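PDB 3KV0: HET-C2 from Podospora anserina, which probably binds glycolipids and transfers them between membranes, as a fungal member of the glycolipid transfer protein family. Local coordinates for residues S48-F53 with D67-V72; L84-Q87 with D91-R94. All coordinates share one frame; numbering follows the deposited sequence. Where two conformers were deposited one is given.

Contact 1. Residues S48-F53 with D67-V72; sequences SLTTMF and DMLGNV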
loop_
_atom_site.group_PDB
_atom_site.type_symbol
_atom_site.label_atom_id
_atom_site.label_comp_id
_atom_site.label_asym_id
_atom_site.label_seq_id
_atom_site.Cartn_x
_atom_site.Cartn_y
_atom_site.Cartn_z
ATOM N N SER A 48 1.999 8.101 -3.160
ATOM C CA SER A 48 1.151 8.339 -4.348
ATOM C C SER A 48 -0.110 7.464 -4.292
ATOM O O SER A 48 -1.205 7.876 -4.710
ATOM C CB SER A 48 1.907 8.060 -5.661
ATOM O OG SER A 48 2.964 9.008 -5.862
ATOM N N LEU A 49 0.052 6.244 -3.804
ATOM C CA LEU A 49 -1.070 5.329 -3.742
ATOM C C LEU A 49 -2.152 5.885 -2.816
ATOM O O LEU A 49 -3.351 5.698 -3.078
ATOM C CB LEU A 49 -0.633 3.934 -3.286
ATOM C CG LEU A 49 -1.766 2.904 -3.083
ATOM C CD1 LEU A 49 -2.762 2.971 -4.236
ATOM C CD2 LEU A 49 -1.287 1.473 -2.954
ATOM N N THR A 50 -1.746 6.558 -1.739
ATOM C CA THR A 50 -2.747 7.158 -0.823
ATOM C C THR A 50 -3.679 8.168 -1.507
ATOM O O THR A 50 -4.777 8.397 -1.005
ATOM C CB THR A 50 -2.123 7.784 0.482
ATOM O OG1 THR A 50 -1.448 9.020 0.182
ATOM C CG2 THR A 50 -1.176 6.845 1.101
ATOM N N THR A 51 -3.291 8.730 -2.648
ATOM C CA THR A 51 -4.169 9.673 -3.356
ATOM C C THR A 51 -5.368 8.953 -3.946
ATOM O O THR A 51 -6.393 9.565 -4.235
ATOM C CB THR A 51 -3.413 10.506 -4.440
ATOM O OG1 THR A 51 -2.858 9.653 -5.461
ATOM C CG2 THR A 51 -2.282 11.327 -3.777
ATOM N N MET A 52 -5.271 7.635 -4.074
ATOM C CA MET A 52 -6.382 6.851 -4.572
ATOM C C MET A 52 -7.505 6.802 -3.516
ATOM O O MET A 52 -8.677 6.685 -3.845
ATOM C CB MET A 52 -5.884 5.460 -4.971
ATOM C CG MET A 52 -6.952 4.457 -5.204
ATOM S SD MET A 52 -7.385 4.605 -6.893
ATOM C CE MET A 52 -5.917 3.880 -7.654
ATOM N N PHE A 53 -7.150 6.919 -2.242
ATOM C CA PHE A 53 -8.161 7.010 -1.208
ATOM C C PHE A 53 -9.050 8.219 -1.389
ATOM O O PHE A 53 -10.232 8.150 -1.079
ATOM C CB PHE A 53 -7.540 6.987 0.173
ATOM C CG PHE A 53 -6.863 5.698 0.479
ATOM C CD1 PHE A 53 -7.554 4.489 0.351
ATOM C CD2 PHE A 53 -5.546 5.682 0.858
ATOM C CE1 PHE A 53 -6.887 3.279 0.590
ATOM C CE2 PHE A 53 -4.886 4.500 1.105
ATOM C CZ PHE A 53 -5.544 3.298 0.963
ATOM N N ASP A 67 -3.416 6.599 8.443
ATOM C CA ASP A 67 -2.659 5.453 8.960
ATOM C C ASP A 67 -1.469 5.131 8.045
ATOM O O ASP A 67 -0.326 5.000 8.490
ATOM C CB ASP A 67 -3.616 4.246 9.022
ATOM C CG ASP A 67 -3.068 3.079 9.822
ATOM O OD1 ASP A 67 -2.245 3.266 10.715
ATOM O OD2 ASP A 67 -3.484 1.956 9.537
ATOM N N MET A 68 -1.732 5.006 6.761
ATOM C CA MET A 68 -0.690 4.664 5.775
ATOM C C MET A 68 0.403 5.755 5.758
ATOM O O MET A 68 1.615 5.474 5.807
ATOM C CB MET A 68 -1.319 4.473 4.379
ATOM C CG MET A 68 -0.336 3.952 3.310
ATOM S SD MET A 68 -0.963 3.346 1.697
ATOM C CE MET A 68 -1.778 1.826 2.177
ATOM N N LEU A 69 -0.020 7.005 5.684
ATOM C CA LEU A 69 0.962 8.127 5.681
ATOM C C LEU A 69 1.822 8.191 6.955
ATOM O O LEU A 69 3.017 8.470 6.895
ATOM C CB LEU A 69 0.273 9.469 5.412
ATOM C CG LEU A 69 -0.392 9.732 4.072
ATOM C CD1 LEU A 69 -1.157 11.058 4.120
ATOM C CD2 LEU A 69 0.586 9.683 2.892
ATOM N N GLY A 70 1.238 7.861 8.110
ATOM C CA GLY A 70 1.996 7.740 9.349
ATOM C C GLY A 70 3.049 6.666 9.332
ATOM O O GLY A 70 4.167 6.840 9.856
ATOM N N ASN A 71 2.728 5.533 8.718
ATOM C CA ASN A 71 3.689 4.460 8.627
ATOM C C ASN A 71 4.818 4.806 7.639
ATOM O O ASN A 71 6.003 4.495 7.909
ATOM C CB ASN A 71 2.972 3.167 8.284
ATOM C CG ASN A 71 2.168 2.642 9.462
ATOM O OD1 ASN A 71 2.627 2.709 10.600
ATOM N ND2 ASN A 71 0.952 2.170 9.203
ATOM N N VAL A 72 4.457 5.436 6.525
ATOM C CA VAL A 72 5.449 5.964 5.570
ATOM C C VAL A 72 6.435 6.893 6.307
ATOM O O VAL A 72 7.677 6.800 6.113
ATOM C CB VAL A 72 4.831 6.704 4.428
ATOM C CG1 VAL A 72 5.906 7.536 3.661
ATOM C CG2 VAL A 72 4.076 5.755 3.417
#
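Thr50 and Met68 are the nearest pair of the two backbones, their CA atoms 7.3 Å apart. The short segments run antiparallel (168°) with axes 10.3 Å apart, so side chains alone bridge the gap, and no hydrogen bond crosses it.

The apolar contacts centre on the Thr50 methyl. Thr50 CG2 lies 3.8 Å from Leu69 CD2 and, in one of the two modelled conformers of Met68, 3.6 Å from Met68 SD. In that conformer the sulfur also makes a Met-aromatic contact: Met68 SD is 5.5 Å from the centroid of the Phe53 ring and 84° off the ring normal, which places it at the edge beside CE2 and not over a face. Its second placement makes this detail less certain.

The polar end of Thr50 serves its own helix. With chi1 at 74°, OG1 sits between the backbone N and the carbonyl carbon, hydrogen-bonded to Glu47 O, while Leu69 CD2 lies 3.5 Å from Thr50 OG1.

Helix 103-122 borders the contact, with Leu111 on Met68 and Thr118 on Phe53. Methyl, thioether and ring edge packed between antiparallel helices form part of the buried interior of the all-helical GLTP fold.

Contact 2. Residues L84-Q87 with D91-R94; sequences LESQ and DLVR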
loop_
_atom_site.group_PDB
_atom_site.type_symbol
_atom_site.label_atom_id
_atom_site.label_comp_id
_atom_site.label_asym_id
_atom_site.label_seq_id
_atom_site.Cartn_x
_atom_site.Cartn_y
_atom_site.Cartn_z
ATOM N N LEU A 84 22.897 6.305 4.783
ATOM C CA LEU A 84 23.784 5.344 4.128
ATOM C C LEU A 84 23.381 3.906 4.493
ATOM O O LEU A 84 23.546 2.987 3.697
ATOM C CB LEU A 84 25.264 5.641 4.515
ATOM C CG LEU A 84 25.766 7.044 4.130
ATOM C CD1 LEU A 84 27.224 7.304 4.666
ATOM C CD2 LEU A 84 25.706 7.266 2.617
ATOM N N GLU A 85 22.842 3.732 5.697
ATOM C CA GLU A 85 22.381 2.431 6.204
ATOM C C GLU A 85 20.927 2.021 5.770
ATOM O O GLU A 85 20.442 0.932 6.117
ATOM C CB GLU A 85 22.429 2.483 7.729
ATOM C CG GLU A 85 23.817 2.902 8.322
ATOM C CD GLU A 85 23.965 2.484 9.774
ATOM O OE1 GLU A 85 22.985 2.640 10.539
ATOM O OE2 GLU A 85 25.065 2.004 10.159
ATOM N N SER A 86 20.254 2.887 5.024
ATOM C CA SER A 86 18.808 2.782 4.819
ATOM C C SER A 86 18.420 2.976 3.354
ATOM O O SER A 86 17.322 3.404 3.055
ATOM C CB SER A 86 18.116 3.828 5.692
ATOM O OG SER A 86 18.413 3.617 7.064
ATOM N N GLN A 87 19.323 2.629 2.438
ATOM C CA GLN A 87 19.132 2.874 1.010
ATOM C C GLN A 87 18.124 1.943 0.332
ATOM O O GLN A 87 17.530 2.295 -0.695
ATOM C CB GLN A 87 20.477 2.750 0.279
ATOM C CG GLN A 87 21.186 4.067 0.095
ATOM C CD GLN A 87 22.368 3.934 -0.871
ATOM O OE1 GLN A 87 22.252 4.245 -2.062
ATOM N NE2 GLN A 87 23.483 3.426 -0.368
ATOM N N ASP A 91 17.854 -3.424 4.085
ATOM C CA ASP A 91 18.973 -2.902 4.888
ATOM C C ASP A 91 18.520 -1.913 5.938
ATOM O O ASP A 91 19.022 -1.925 7.067
ATOM C CB ASP A 91 20.088 -2.316 4.021
ATOM C CG ASP A 91 20.940 -3.404 3.357
ATOM O OD1 ASP A 91 20.987 -4.538 3.883
ATOM O OD2 ASP A 91 21.507 -3.141 2.270
ATOM N N LEU A 92 17.541 -1.089 5.588
ATOM C CA LEU A 92 17.006 -0.132 6.523
ATOM C C LEU A 92 16.566 -0.869 7.755
ATOM O O LEU A 92 16.839 -0.423 8.861
ATOM C CB LEU A 92 15.842 0.650 5.903
ATOM C CG LEU A 92 15.241 1.802 6.710
ATOM C CD1 LEU A 92 14.426 2.707 5.826
ATOM C CD2 LEU A 92 14.375 1.335 7.886
ATOM N N VAL A 93 15.894 -2.003 7.565
ATOM C CA VAL A 93 15.383 -2.757 8.688
ATOM C C VAL A 93 16.537 -3.423 9.480
ATOM O O VAL A 93 16.597 -3.329 10.702
ATOM C CB VAL A 93 14.304 -3.773 8.230
ATOM C CG1 VAL A 93 13.966 -4.733 9.334
ATOM C CG2 VAL A 93 13.002 -2.981 7.779
ATOM N N ARG A 94 17.448 -4.065 8.772
ATOM C CA ARG A 94 18.591 -4.758 9.420
ATOM C C ARG A 94 19.360 -3.840 10.362
ATOM O O ARG A 94 19.649 -4.212 11.507
ATOM C CB ARG A 94 19.529 -5.332 8.361
ATOM C CG ARG A 94 18.981 -6.553 7.680
ATOM C CD ARG A 94 19.847 -6.963 6.509
ATOM N NE ARG A 94 19.177 -7.969 5.670
ATOM C CZ ARG A 94 18.882 -7.827 4.375
ATOM N NH1 ARG A 94 19.231 -6.743 3.705
ATOM N NH2 ARG A 94 18.285 -8.816 3.722
HETATM O O HOH W 1 18.276 2.093 9.198
#
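Ser86 and Leu92 bring their CA atoms to 3.8 Å, so the irregular segment 84-87 lies directly against the helical segment 91-94. Such proximity comes without any direct hydrogen bond between the segments. Glu85 O stands 3.3 Å from Asp91 O, but both are acceptors. Glu85 O instead takes a bond from Asn95 ND2, one turn beyond Asp91, while Ser86 O is tied to Thr39 OG1.

Among the side chains, Leu92 makes the apolar contact. Its CG is anti to the backbone N (chi1 -174°), which sets the branch point alongside Ser86, with Leu92 CG 3.7 Å from Ser86 CB. Around the same leucine stand Ile75, Arg78 and Ala104. Cut back to an alanine, this position would lose the branch that meets Ser86 CB, and a gap is likely to open toward Ile75, Arg78 and Ala104.

A water completes the polar link. It donates to Ser86 OG at 2.6 Å and to Leu92 O at 2.9 Å, spending both of its hydrogens across the contact. Ser86 OG is also hydrogen-bonded to Ala82 O, so the hydroxyl joins the water bridge to Ala82, earlier in the same loop.

On the helix itself, Arg94 NH1 forms a salt bridge with Asp91 OD1 at 2.8 Å. The bond is bent (143°) and reaches the oxygen from above the carboxylate, 49° out of its plane, although the acceptor lies near the guanidinium plane. Arg94 NE pairs separately with Glu206 OE1, so the guanidinium has two acidic partners.

The chemistry thus implies a loop held to its helix by a direct bond from Asn95, by one bridging water and by the apolar flank of Leu92, while the charge pairing ties the helix to the C-terminal part of the chain.

In the fold
Contact 1 lies near the middle of the protein, its centre about 7 Å from that of the chain, whereas contact 2 sits toward one end, about 20 Å out. Their centres are about 22 Å apart and their nearest atoms about 8 Å, so they do not touch; they follow one another in series along the chain. Two helices connect them: 103-122 packs on Met68 and, nearer its start, on Leu92, while 39-57 contains segment 48-53 and offers Thr39 to Ser86. No lipid marks a site here. In related GLTP-fold proteins, polar residues and a tryptophan bind the sugar head group, and Asn71 against Trp110, beside contact 1, is consistent with this.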